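Local coordinates for protein peptidase, M20/M25/M40 family (Staphylococcus aureus, PDB 4EWT) that probably hydrolyses the amide bond of N-acylated amino acids or related substrates at a two-manganese site, as a metal-dependent amidohydrolase of the M20 peptidase family, at residues 190-195 with 287-292; 14-19 with 372-377; 178-183 with 299-304; 48-53 with 61-66. One frame throughout, in Å; residues are numbered along the deposited sequence.

Contact 1: 190-195 with 287-292; sequences LKVQGK and VTCTLE
Leu190 reaches Cys289 because chi1 of 171° turns its CG away from the backbone N and chi2 of 67° then swings CD1 across, to 3.7 Å from Cys289 CB. Chi1 of -75° in the cysteine sets SG beside its own N, where SG lies 4.0 Å from Leu190 CD1. Both residues belong to an antiparallel pair of strands, 190-193 with 288-292, in the sheet that in M20 enzymes characterises the lid or satellite domain, consistent with its separation here from the manganese-binding part. Leu190, Val192, Cys289 and Leu291 lie on one face, which helices 264-285 and 208-226 cover; Lys191, Gln193, Thr288 and Thr290 lie on the other. On the helix-covered face Leu291 CD1 closes on Leu190 CB at 4.0 Å, and the isopropyl groups of Val192 and Val287 meet at an angle, with Val192 CG1 4.0 Å from Val287 CB. On the far face Lys191 and Thr290 run alongside each other, although the lysine chain bends at chi3 and carries NZ off from the threonine. Two reciprocal pairs of backbone bonds, Lys191 with Thr290 and Gln193 with Thr288, fix the register. Cys289 N is bonded instead to Glu282 OE2 of helix 264-285. Lys191 O accepts Thr290 N at 2.8 Å and also receives a CA-H...O contact, with Cys289 CA lying 3.2 Å from it.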
loop_
_atom_site.group_PDB
_atom_site.type_symbol
_atom_site.label_atom_id
_atom_site.label_comp_id
_atom_site.label_asym_id
_atom_site.label_seq_id
_atom_site.Cartn_x
_atom_site.Cartn_y
_atom_site.Cartn_z
ATOM N N LEU A 190 13.722 9.618 -9.515
ATOM C CA LEU A 190 13.910 9.464 -8.087
ATOM C C LEU A 190 14.828 8.290 -7.834
ATOM O O LEU A 190 14.566 7.164 -8.285
ATOM C CB LEU A 190 12.571 9.259 -7.371
ATOM C CG LEU A 190 12.610 8.860 -5.888
ATOM C CD1 LEU A 190 13.174 9.974 -4.967
ATOM C CD2 LEU A 190 11.221 8.462 -5.457
ATOM N N LYS A 191 15.915 8.557 -7.127
ATOM C CA LYS A 191 16.780 7.489 -6.718
ATOM C C LYS A 191 16.462 7.188 -5.267
ATOM O O LYS A 191 16.421 8.088 -4.449
ATOM C CB LYS A 191 18.256 7.849 -6.913
ATOM C CG LYS A 191 19.194 6.787 -6.348
ATOM C CD LYS A 191 20.624 6.938 -6.846
ATOM C CE LYS A 191 21.319 8.092 -6.179
ATOM N NZ LYS A 191 22.818 7.987 -6.335
ATOM N N VAL A 192 16.189 5.921 -4.980
ATOM C CA VAL A 192 15.901 5.462 -3.624
ATOM C C VAL A 192 17.076 4.578 -3.210
ATOM O O VAL A 192 17.258 3.475 -3.750
ATOM C CB VAL A 192 14.558 4.672 -3.530
ATOM C CG1 VAL A 192 14.278 4.230 -2.093
ATOM C CG2 VAL A 192 13.345 5.519 -4.048
ATOM N N GLN A 193 17.893 5.085 -2.292
ATOM C CA GLN A 193 19.065 4.370 -1.830
ATOM C C GLN A 193 18.803 3.787 -0.443
ATOM O O GLN A 193 18.612 4.529 0.522
ATOM C CB GLN A 193 20.279 5.319 -1.809
ATOM C CG GLN A 193 21.558 4.769 -1.156
ATOM C CD GLN A 193 22.275 3.761 -2.021
ATOM O OE1 GLN A 193 22.413 2.593 -1.641
ATOM N NE2 GLN A 193 22.747 4.200 -3.191
ATOM N N GLY A 194 18.749 2.460 -0.369
ATOM C CA GLY A 194 18.734 1.733 0.901
ATOM C C GLY A 194 20.129 1.169 1.164
ATOM O O GLY A 194 21.134 1.838 0.958
ATOM N N LYS A 195 20.175 -0.079 1.588
ATOM C CA LYS A 195 21.409 -0.765 1.871
ATOM C C LYS A 195 21.228 -2.228 1.455
ATOM O O LYS A 195 20.326 -2.908 1.933
ATOM C CB LYS A 195 21.740 -0.666 3.364
ATOM C CG LYS A 195 22.917 -1.544 3.785
ATOM C CD LYS A 195 23.031 -1.613 5.309
ATOM C CE LYS A 195 24.183 -0.773 5.794
ATOM N NZ LYS A 195 25.471 -1.511 5.651
ATOM N N VAL A 287 15.556 5.386 4.061
ATOM C CA VAL A 287 16.296 5.411 2.805
ATOM C C VAL A 287 16.775 6.826 2.528
ATOM O O VAL A 287 16.314 7.766 3.179
ATOM C CB VAL A 287 15.420 4.949 1.629
ATOM C CG1 VAL A 287 15.233 3.430 1.671
ATOM C CG2 VAL A 287 14.058 5.683 1.628
ATOM N N THR A 288 17.693 6.984 1.573
ATOM C CA THR A 288 18.063 8.316 1.065
ATOM C C THR A 288 17.427 8.482 -0.312
ATOM O O THR A 288 17.569 7.609 -1.176
ATOM C CB THR A 288 19.590 8.475 0.940
ATOM O OG1 THR A 288 20.189 8.056 2.159
ATOM C CG2 THR A 288 19.994 9.935 0.680
ATOM N N CYS A 289 16.726 9.598 -0.520
ATOM C CA CYS A 289 16.063 9.844 -1.794
ATOM C C CYS A 289 16.746 10.977 -2.528
ATOM O O CYS A 289 17.016 12.019 -1.931
ATOM C CB CYS A 289 14.622 10.238 -1.556
ATOM S SG CYS A 289 13.607 8.857 -1.104
ATOM N N THR A 290 17.006 10.781 -3.819
ATOM C CA THR A 290 17.514 11.858 -4.674
ATOM C C THR A 290 16.495 12.124 -5.764
ATOM O O THR A 290 16.355 11.342 -6.710
ATOM C CB THR A 290 18.907 11.536 -5.267
ATOM O OG1 THR A 290 19.741 11.014 -4.228
ATOM C CG2 THR A 290 19.578 12.807 -5.862
ATOM N N LEU A 291 15.766 13.225 -5.596
ATOM C CA LEU A 291 14.743 13.647 -6.533
ATOM C C LEU A 291 15.265 14.766 -7.436
ATOM O O LEU A 291 15.797 15.779 -6.958
ATOM C CB LEU A 291 13.504 14.110 -5.776
ATOM C CG LEU A 291 12.216 14.407 -6.552
ATOM C CD1 LEU A 291 11.723 13.195 -7.286
ATOM C CD2 LEU A 291 11.145 14.932 -5.588
ATOM N N GLU A 292 15.155 14.530 -8.742
ATOM C CA GLU A 292 15.400 15.542 -9.762
ATOM C C GLU A 292 14.021 15.779 -10.388
ATOM O O GLU A 292 13.406 14.858 -10.907
ATOM C CB GLU A 292 16.379 15.022 -10.820
ATOM C CG GLU A 292 17.772 14.642 -10.287
ATOM C CD GLU A 292 18.605 13.844 -11.305
ATOM O OE1 GLU A 292 19.146 12.779 -10.923
ATOM O OE2 GLU A 292 18.709 14.272 -12.489
#

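Contact 2: 14-19 with 372-377; sequences GKMIEI and SLLISA
Met16 reaches across to three residues of 372-377 with a straight side chain. Its chi2 of 177° and a similarly extended chi3 lay the thioether along the second helix, so that CE ends 3.8 Å from Ala377 CB. On the way SD passes over the helix backbone, 3.9 Å from Leu373 C, and CE lies 4.3 Å from Leu374 CD1. Leu373 answers in the other direction: its CD1 fits between Met16 and Ile17, 4.0 Å from Met16 CB and 3.7 Å from Ile17 CG1. This apolar helix-on-helix packing joins helix 13-25, near the N-terminus, to the C-terminal helix 372-386, in the part of the chain that also holds the eight-stranded sheet and the manganese site. The segment axes approach to 9.7 Å and cross at 118°, which confines the touching residues to a short patch. Behind this shell, Ser376 OG bonds Ser372 O at 2.8 Å, while Ser376 N reaches the same carbonyl from the opposite face of its plane. Ser376 OG also bonds Thr349 OG1, tying helix 372-386 to strand 344-350. Leu9 of helix 2-11 packs on Met16, Leu374 and Ala377, and helix 105-120 adds Val114 against Met16 and Ala107 and Ala110 against Leu373.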
loop_
_atom_site.group_PDB
_atom_site.type_symbol
_atom_site.label_atom_id
_atom_site.label_comp_id
_atom_site.label_asym_id
_atom_site.label_seq_id
_atom_site.Cartn_x
_atom_site.Cartn_y
_atom_site.Cartn_z
ATOM N N GLY A 14 -5.265 21.515 -54.470
ATOM C CA GLY A 14 -4.384 20.505 -55.065
ATOM C C GLY A 14 -2.918 20.672 -54.699
ATOM O O GLY A 14 -2.203 19.688 -54.480
ATOM N N LYS A 15 -2.490 21.912 -54.601
ATOM C CA LYS A 15 -1.141 22.241 -54.240
ATOM C C LYS A 15 -0.839 21.905 -52.754
ATOM O O LYS A 15 0.233 21.452 -52.429
ATOM C CB LYS A 15 -0.904 23.722 -54.532
ATOM C CG LYS A 15 0.487 24.223 -54.452
ATOM C CD LYS A 15 0.549 25.565 -55.130
ATOM C CE LYS A 15 1.485 26.557 -54.495
ATOM N NZ LYS A 15 2.763 26.850 -55.183
ATOM N N MET A 16 -1.786 22.176 -51.876
ATOM C CA MET A 16 -1.633 21.845 -50.443
ATOM C C MET A 16 -1.431 20.344 -50.274
ATOM O O MET A 16 -0.559 19.903 -49.528
ATOM C CB MET A 16 -2.868 22.253 -49.635
ATOM C CG MET A 16 -3.275 23.703 -49.757
ATOM S SD MET A 16 -4.775 24.022 -48.818
ATOM C CE MET A 16 -5.070 25.734 -49.238
ATOM N N ILE A 17 -2.248 19.578 -50.995
ATOM C CA ILE A 17 -2.254 18.124 -50.933
ATOM C C ILE A 17 -0.927 17.555 -51.439
ATOM O O ILE A 17 -0.303 16.730 -50.763
ATOM C CB ILE A 17 -3.479 17.555 -51.686
ATOM C CG1 ILE A 17 -4.761 17.919 -50.928
ATOM C CG2 ILE A 17 -3.365 16.038 -51.872
ATOM C CD1 ILE A 17 -6.034 17.797 -51.744
ATOM N N GLU A 18 -0.500 18.024 -52.610
ATOM C CA GLU A 18 0.792 17.674 -53.203
ATOM C C GLU A 18 1.967 18.010 -52.271
ATOM O O GLU A 18 2.921 17.239 -52.157
ATOM C CB GLU A 18 0.929 18.387 -54.554
ATOM C CG GLU A 18 2.325 18.457 -55.149
ATOM C CD GLU A 18 2.453 19.606 -56.122
ATOM O OE1 GLU A 18 2.124 19.419 -57.312
ATOM O OE2 GLU A 18 2.866 20.709 -55.694
ATOM N N ILE A 19 1.884 19.151 -51.589
ATOM C CA ILE A 19 2.931 19.546 -50.645
ATOM C C ILE A 19 2.923 18.697 -49.361
ATOM O O ILE A 19 3.991 18.333 -48.860
ATOM C CB ILE A 19 2.889 21.067 -50.335
ATOM C CG1 ILE A 19 3.350 21.868 -51.572
ATOM C CG2 ILE A 19 3.757 21.400 -49.123
ATOM C CD1 ILE A 19 2.996 23.359 -51.525
ATOM N N SER A 372 -8.924 18.587 -44.301
ATOM C CA SER A 372 -8.555 19.436 -43.172
ATOM C C SER A 372 -7.593 20.536 -43.618
ATOM O O SER A 372 -7.510 21.581 -42.971
ATOM C CB SER A 372 -7.904 18.610 -42.063
ATOM O OG SER A 372 -6.726 17.962 -42.522
ATOM N N LEU A 373 -6.869 20.296 -44.717
ATOM C CA LEU A 373 -5.896 21.268 -45.241
ATOM C C LEU A 373 -6.568 22.578 -45.638
ATOM O O LEU A 373 -6.191 23.652 -45.167
ATOM C CB LEU A 373 -5.117 20.698 -46.437
ATOM C CG LEU A 373 -4.063 19.612 -46.198
ATOM C CD1 LEU A 373 -3.698 18.925 -47.497
ATOM C CD2 LEU A 373 -2.812 20.170 -45.548
ATOM N N LEU A 374 -7.573 22.472 -46.502
ATOM C CA LEU A 374 -8.292 23.636 -47.014
ATOM C C LEU A 374 -9.034 24.371 -45.894
ATOM O O LEU A 374 -8.995 25.605 -45.819
ATOM C CB LEU A 374 -9.242 23.217 -48.147
ATOM C CG LEU A 374 -10.149 24.260 -48.811
ATOM C CD1 LEU A 374 -9.353 25.439 -49.367
ATOM C CD2 LEU A 374 -11.002 23.614 -49.897
ATOM N N ILE A 375 -9.689 23.603 -45.025
ATOM C CA ILE A 375 -10.433 24.156 -43.891
ATOM C C ILE A 375 -9.529 24.963 -42.957
ATOM O O ILE A 375 -9.928 26.016 -42.466
ATOM C CB ILE A 375 -11.178 23.049 -43.102
ATOM C CG1 ILE A 375 -12.297 22.446 -43.957
ATOM C CG2 ILE A 375 -11.752 23.592 -41.789
ATOM C CD1 ILE A 375 -12.938 21.190 -43.339
ATOM N N SER A 376 -8.311 24.473 -42.728
ATOM C CA SER A 376 -7.334 25.177 -41.899
ATOM C C SER A 376 -6.932 26.518 -42.520
ATOM O O SER A 376 -6.924 27.551 -41.842
ATOM C CB SER A 376 -6.103 24.302 -41.668
ATOM O OG SER A 376 -6.459 23.137 -40.947
ATOM N N ALA A 377 -6.615 26.499 -43.811
ATOM C CA ALA A 377 -6.244 27.717 -44.527
ATOM C C ALA A 377 -7.379 28.740 -44.535
ATOM O O ALA A 377 -7.155 29.916 -44.250
ATOM C CB ALA A 377 -5.787 27.391 -45.947
#

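Contact 3: 178-183 with 299-304; sequences PGYVQT and ALYNDP
Tyr180 and Tyr301 form a T-shaped pair on one face of an antiparallel ladder, the edge of Tyr301 directed at the face of Tyr180. Their planes stand at 66°, and Tyr301 CD1 sits 3.6 Å above the Tyr180 plane, over the ring centre. Ala299 CB adds to this cluster at 3.6 Å from Tyr180 CD1. In the adjoining pair Gly179 N bonds Asn302 O at 2.6 Å, whereas Asn302 N approaches Gly179 O from above the carbonyl plane; the positive phi of Gly179 favours glycine. The buried side is tight as well: Val181 CG1 lies 3.6 Å from Asn302 ND2. Val181 N bonds Leu300 O nearly along the C=O axis, but its phi/psi of -125°/-23° leaves the extended shape, consistent with a beta bulge. Asn302 is satisfied at OD1 by Phe346 N and at ND2 by Arg177 O. Looser is the end near solvent, where the exposed Pro304 gives up little surface, its CA 3.9 Å from Pro178 CB. The contact anchors the start of strand 179-193, which continues out to the lid sheet; around it, Asp303 N-caps helix 304-316, Leu300 packs on helix 335-341 and on Phe346 of strand 344-350, and Thr183 meets Phe230 of the second subunit.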
loop_
_atom_site.group_PDB
_atom_site.type_symbol
_atom_site.label_atom_id
_atom_site.label_comp_id
_atom_site.label_asym_id
_atom_site.label_seq_id
_atom_site.Cartn_x
_atom_site.Cartn_y
_atom_site.Cartn_z
ATOM N N PRO A 178 -11.688 28.557 -24.800
ATOM C CA PRO A 178 -10.876 29.563 -24.105
ATOM C C PRO A 178 -10.286 28.973 -22.830
ATOM O O PRO A 178 -10.750 27.932 -22.357
ATOM C CB PRO A 178 -11.887 30.665 -23.756
ATOM C CG PRO A 178 -13.201 29.957 -23.656
ATOM C CD PRO A 178 -13.139 28.825 -24.666
ATOM N N GLY A 179 -9.267 29.629 -22.286
ATOM C CA GLY A 179 -8.628 29.161 -21.068
ATOM C C GLY A 179 -7.726 27.971 -21.349
ATOM O O GLY A 179 -7.310 27.752 -22.494
ATOM N N TYR A 180 -7.449 27.194 -20.300
ATOM C CA TYR A 180 -6.553 26.040 -20.392
ATOM C C TYR A 180 -7.117 24.921 -21.263
ATOM O O TYR A 180 -8.199 24.401 -21.002
ATOM C CB TYR A 180 -6.252 25.498 -19.003
ATOM C CG TYR A 180 -5.354 26.372 -18.162
ATOM C CD1 TYR A 180 -3.978 26.415 -18.387
ATOM C CD2 TYR A 180 -5.876 27.141 -17.128
ATOM C CE1 TYR A 180 -3.142 27.210 -17.594
ATOM C CE2 TYR A 180 -5.053 27.928 -16.332
ATOM C CZ TYR A 180 -3.691 27.948 -16.567
ATOM O OH TYR A 180 -2.881 28.724 -15.778
ATOM N N VAL A 181 -6.363 24.537 -22.286
ATOM C CA VAL A 181 -6.904 23.645 -23.313
ATOM C C VAL A 181 -6.054 22.377 -23.523
ATOM O O VAL A 181 -6.561 21.368 -24.015
ATOM C CB VAL A 181 -7.165 24.412 -24.644
ATOM C CG1 VAL A 181 -5.863 24.999 -25.214
ATOM C CG2 VAL A 181 -7.868 23.523 -25.668
ATOM N N GLN A 182 -4.773 22.445 -23.160
ATOM C CA GLN A 182 -3.871 21.282 -23.193
ATOM C C GLN A 182 -2.956 21.290 -21.979
ATOM O O GLN A 182 -2.592 22.346 -21.483
ATOM C CB GLN A 182 -3.087 21.209 -24.513
ATOM C CG GLN A 182 -4.012 20.797 -25.651
ATOM C CD GLN A 182 -3.350 20.488 -26.974
ATOM O OE1 GLN A 182 -3.855 20.893 -28.011
ATOM N NE2 GLN A 182 -2.262 19.734 -26.955
ATOM N N THR A 183 -2.612 20.100 -21.500
ATOM C CA THR A 183 -1.938 19.929 -20.221
ATOM C C THR A 183 -0.485 20.342 -20.323
ATOM O O THR A 183 0.118 20.245 -21.381
ATOM C CB THR A 183 -1.971 18.447 -19.737
ATOM O OG1 THR A 183 -1.298 17.615 -20.689
ATOM C CG2 THR A 183 -3.383 17.957 -19.576
ATOM N N ALA A 299 1.111 24.254 -19.379
ATOM C CA ALA A 299 -0.242 24.081 -19.904
ATOM C C ALA A 299 -0.564 25.151 -20.950
ATOM O O ALA A 299 -0.128 26.300 -20.838
ATOM C CB ALA A 299 -1.255 24.128 -18.777
ATOM N N LEU A 300 -1.328 24.773 -21.969
ATOM C CA LEU A 300 -1.642 25.702 -23.043
ATOM C C LEU A 300 -2.873 26.505 -22.654
ATOM O O LEU A 300 -3.968 25.951 -22.487
ATOM C CB LEU A 300 -1.882 24.955 -24.345
ATOM C CG LEU A 300 -1.627 25.701 -25.649
ATOM C CD1 LEU A 300 -1.728 24.684 -26.774
ATOM C CD2 LEU A 300 -2.594 26.847 -25.860
ATOM N N TYR A 301 -2.675 27.804 -22.492
ATOM C CA TYR A 301 -3.739 28.697 -22.075
ATOM C C TYR A 301 -4.242 29.513 -23.263
ATOM O O TYR A 301 -3.528 30.365 -23.783
ATOM C CB TYR A 301 -3.239 29.624 -20.955
ATOM C CG TYR A 301 -4.336 30.473 -20.375
ATOM C CD1 TYR A 301 -5.299 29.905 -19.532
ATOM C CD2 TYR A 301 -4.426 31.832 -20.668
ATOM C CE1 TYR A 301 -6.312 30.665 -18.994
ATOM C CE2 TYR A 301 -5.449 32.607 -20.131
ATOM C CZ TYR A 301 -6.393 32.007 -19.296
ATOM O OH TYR A 301 -7.415 32.740 -18.751
ATOM N N ASN A 302 -5.457 29.225 -23.711
ATOM C CA ASN A 302 -6.078 30.028 -24.741
ATOM C C ASN A 302 -6.637 31.302 -24.128
ATOM O O ASN A 302 -7.580 31.252 -23.335
ATOM C CB ASN A 302 -7.166 29.250 -25.474
ATOM C CG ASN A 302 -6.616 28.402 -26.607
ATOM O OD1 ASN A 302 -5.451 28.516 -26.982
ATOM N ND2 ASN A 302 -7.453 27.544 -27.151
ATOM N N ASP A 303 -6.025 32.431 -24.474
ATOM C CA ASP A 303 -6.502 33.740 -24.037
ATOM C C ASP A 303 -7.997 33.879 -24.331
ATOM O O ASP A 303 -8.405 33.746 -25.477
ATOM C CB ASP A 303 -5.727 34.861 -24.715
ATOM C CG ASP A 303 -6.214 36.241 -24.286
ATOM O OD1 ASP A 303 -6.822 36.945 -25.120
ATOM O OD2 ASP A 303 -6.017 36.600 -23.107
ATOM N N PRO A 304 -8.815 34.110 -23.284
ATOM C CA PRO A 304 -10.275 34.156 -23.446
ATOM C C PRO A 304 -10.775 35.233 -24.422
ATOM O O PRO A 304 -11.644 34.939 -25.237
ATOM C CB PRO A 304 -10.775 34.414 -22.020
ATOM C CG PRO A 304 -9.727 33.795 -21.161
ATOM C CD PRO A 304 -8.436 34.162 -21.859
#

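Contact 4: 48-53 with 61-66; sequences DVEVET and KVTIDS
Strands 50-52 and 61-65 form an antiparallel beta hairpin, their axes 4.6 Å apart and their directions at 159°, with Glu50-Thr63 and Glu52-Lys61 as hydrogen-bonded pairs flanking the non-hydrogen-bonded pair Val51-Val62. The hairpin makes one margin of the eight-stranded sheet: 50-52 is an outermost strand within the chain, and 60-65 pairs next with 129-135. Glu50 O has an additional CA-H...O contact from Val62 CA, at 3.2 Å.

One face is apolar. Val51 CB lies 4.2 Å from Val62 CB, and Val49 CG1 lies 3.8 Å from Ile64 CG1; Val49 and Ile64 continue onto helix 105-120, against Ala120 and Leu119. The other face carries Glu50, Glu52, Lys61 and Thr63. Glu50 extends beside Thr63, its OE2 near the methyl CG2. With chi1 of -60°, Thr63 instead turns OG1 beside its own backbone N, toward a water 2.6 Å from that hydroxyl oxygen. The same water can donate to Lys61 O, 2.8 Å away, and to Glu52 OE1, though probably not to all its neighbours at once. Glu52 also lies along the aliphatic part of Lys61: Glu52 OE1 is 3.3 Å from Lys61 CD.

The amine closes no salt bridge with this glutamate: Lys61 NZ remains 4.7 Å from Glu52 OE1 and makes a weak bond to Val153 O. Their opposite charges probably attract at that range, whereas Glu50 and Asp65 may disfavour each other's ionisation slightly, and Asp65 OD1 is held by Gly67 N. Register thus rests on the backbone bonds, while the side chains add a water bridge on one face and apolar contacts on the other.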
loop_
_atom_site.group_PDB
_atom_site.type_symbol
_atom_site.label_atom_id
_atom_site.label_comp_id
_atom_site.label_asym_id
_atom_site.label_seq_id
_atom_site.Cartn_x
_atom_site.Cartn_y
_atom_site.Cartn_z
ATOM N N ASP A 48 6.637 37.436 -52.557
ATOM C CA ASP A 48 6.866 38.762 -51.974
ATOM C C ASP A 48 6.704 38.756 -50.459
ATOM O O ASP A 48 5.736 39.288 -49.922
ATOM C CB ASP A 48 5.947 39.805 -52.632
ATOM C CG ASP A 48 6.218 41.234 -52.156
ATOM O OD1 ASP A 48 7.352 41.555 -51.722
ATOM O OD2 ASP A 48 5.273 42.046 -52.229
ATOM N N VAL A 49 7.666 38.134 -49.783
ATOM C CA VAL A 49 7.720 38.089 -48.319
ATOM C C VAL A 49 9.165 38.289 -47.853
ATOM O O VAL A 49 10.094 38.133 -48.643
ATOM C CB VAL A 49 7.186 36.738 -47.766
ATOM C CG1 VAL A 49 5.722 36.521 -48.154
ATOM C CG2 VAL A 49 8.051 35.564 -48.231
ATOM N N GLU A 50 9.361 38.635 -46.592
ATOM C CA GLU A 50 10.689 38.578 -46.020
ATOM C C GLU A 50 10.909 37.283 -45.285
ATOM O O GLU A 50 10.208 36.972 -44.384
ATOM C CB GLU A 50 11.011 39.741 -45.101
ATOM C CG GLU A 50 10.217 41.006 -45.252
ATOM C CD GLU A 50 10.361 41.904 -44.028
ATOM O OE1 GLU A 50 11.224 41.632 -43.177
ATOM O OE2 GLU A 50 9.598 42.867 -43.901
ATOM N N VAL A 51 11.884 36.510 -45.677
ATOM C CA VAL A 51 12.139 35.338 -44.902
ATOM C C VAL A 51 13.433 35.369 -44.126
ATOM O O VAL A 51 14.523 35.469 -44.642
ATOM C CB VAL A 51 11.934 34.031 -45.618
ATOM C CG1 VAL A 51 11.726 34.198 -47.031
ATOM C CG2 VAL A 51 12.981 33.095 -45.309
ATOM N N GLU A 52 13.254 35.286 -42.833
ATOM C CA GLU A 52 14.378 35.223 -41.904
ATOM C C GLU A 52 14.631 33.766 -41.543
ATOM O O GLU A 52 13.726 33.056 -41.099
ATOM C CB GLU A 52 14.127 36.073 -40.656
ATOM C CG GLU A 52 14.013 37.566 -40.941
ATOM C CD GLU A 52 14.132 38.415 -39.684
ATOM O OE1 GLU A 52 13.079 38.771 -39.105
ATOM O OE2 GLU A 52 15.277 38.718 -39.272
ATOM N N THR A 53 15.851 33.327 -41.705
ATOM C CA THR A 53 16.215 31.963 -41.488
ATOM C C THR A 53 17.038 31.796 -40.199
ATOM O O THR A 53 17.492 32.749 -39.598
ATOM C CB THR A 53 16.979 31.459 -42.669
ATOM O OG1 THR A 53 16.574 30.134 -42.978
ATOM C CG2 THR A 53 18.440 31.490 -42.395
ATOM N N LYS A 61 11.051 32.508 -39.925
ATOM C CA LYS A 61 10.095 33.570 -39.654
ATOM C C LYS A 61 9.849 34.324 -40.965
ATOM O O LYS A 61 10.703 35.101 -41.415
ATOM C CB LYS A 61 10.696 34.502 -38.600
ATOM C CG LYS A 61 9.811 35.599 -38.041
ATOM C CD LYS A 61 10.663 36.845 -37.838
ATOM C CE LYS A 61 10.521 37.448 -36.456
ATOM N NZ LYS A 61 9.362 38.375 -36.319
ATOM N N VAL A 62 8.700 34.082 -41.593
ATOM C CA VAL A 62 8.382 34.791 -42.837
ATOM C C VAL A 62 7.397 35.935 -42.582
ATOM O O VAL A 62 6.299 35.728 -42.056
ATOM C CB VAL A 62 7.997 33.846 -44.035
ATOM C CG1 VAL A 62 8.358 32.406 -43.733
ATOM C CG2 VAL A 62 6.535 33.964 -44.428
ATOM N N THR A 63 7.838 37.147 -42.912
ATOM C CA THR A 63 7.062 38.360 -42.679
ATOM C C THR A 63 6.326 38.802 -43.949
ATOM O O THR A 63 6.920 38.925 -45.022
ATOM C CB THR A 63 7.953 39.505 -42.128
ATOM O OG1 THR A 63 8.550 39.094 -40.891
ATOM C CG2 THR A 63 7.139 40.765 -41.864
ATOM N N ILE A 64 5.020 39.004 -43.805
ATOM C CA ILE A 64 4.182 39.528 -44.871
ATOM C C ILE A 64 3.722 40.915 -44.427
ATOM O O ILE A 64 2.731 41.049 -43.696
ATOM C CB ILE A 64 2.947 38.629 -45.134
ATOM C CG1 ILE A 64 3.339 37.147 -45.214
ATOM C CG2 ILE A 64 2.218 39.079 -46.401
ATOM C CD1 ILE A 64 2.153 36.193 -45.171
ATOM N N ASP A 65 4.458 41.939 -44.851
ATOM C CA ASP A 65 4.134 43.318 -44.496
ATOM C C ASP A 65 3.241 43.908 -45.576
ATOM O O ASP A 65 3.599 43.910 -46.756
ATOM C CB ASP A 65 5.414 44.149 -44.331
ATOM C CG ASP A 65 5.164 45.523 -43.687
ATOM O OD1 ASP A 65 3.997 45.976 -43.610
ATOM O OD2 ASP A 65 6.151 46.163 -43.259
ATOM N N SER A 66 2.075 44.406 -45.171
ATOM C CA SER A 66 1.126 45.004 -46.107
ATOM C C SER A 66 1.652 46.324 -46.686
ATOM O O SER A 66 1.158 46.799 -47.707
ATOM C CB SER A 66 -0.214 45.246 -45.417
ATOM O OG SER A 66 -0.125 46.353 -44.540
HETATM O O HOH W 1 10.837 37.933 -41.127
#

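Contacts 1 and 3 share strand 179-193 yet lie about 36 Å apart, centre to centre, at opposite parts of the same antiparallel sheet: contact 3 near the manganese-binding part of the chain, contact 1 far out. The side chain of Gln182, in contact 3, is about 7 Å from a manganese ion; the side chain of Leu373, in contact 2, is about 13 Å from one. Cys103 is a ligand of both ions, completed by His105 and His164 on one and Glu139 and His362 on the other. Helix 105-120, which begins at His105, packs against contacts 2 and 4, whose centres are about 21 Å apart. Contact 4 forms the 50-52 edge of the eight-stranded sheet and lies about 52 Å from contact 1, centre to centre.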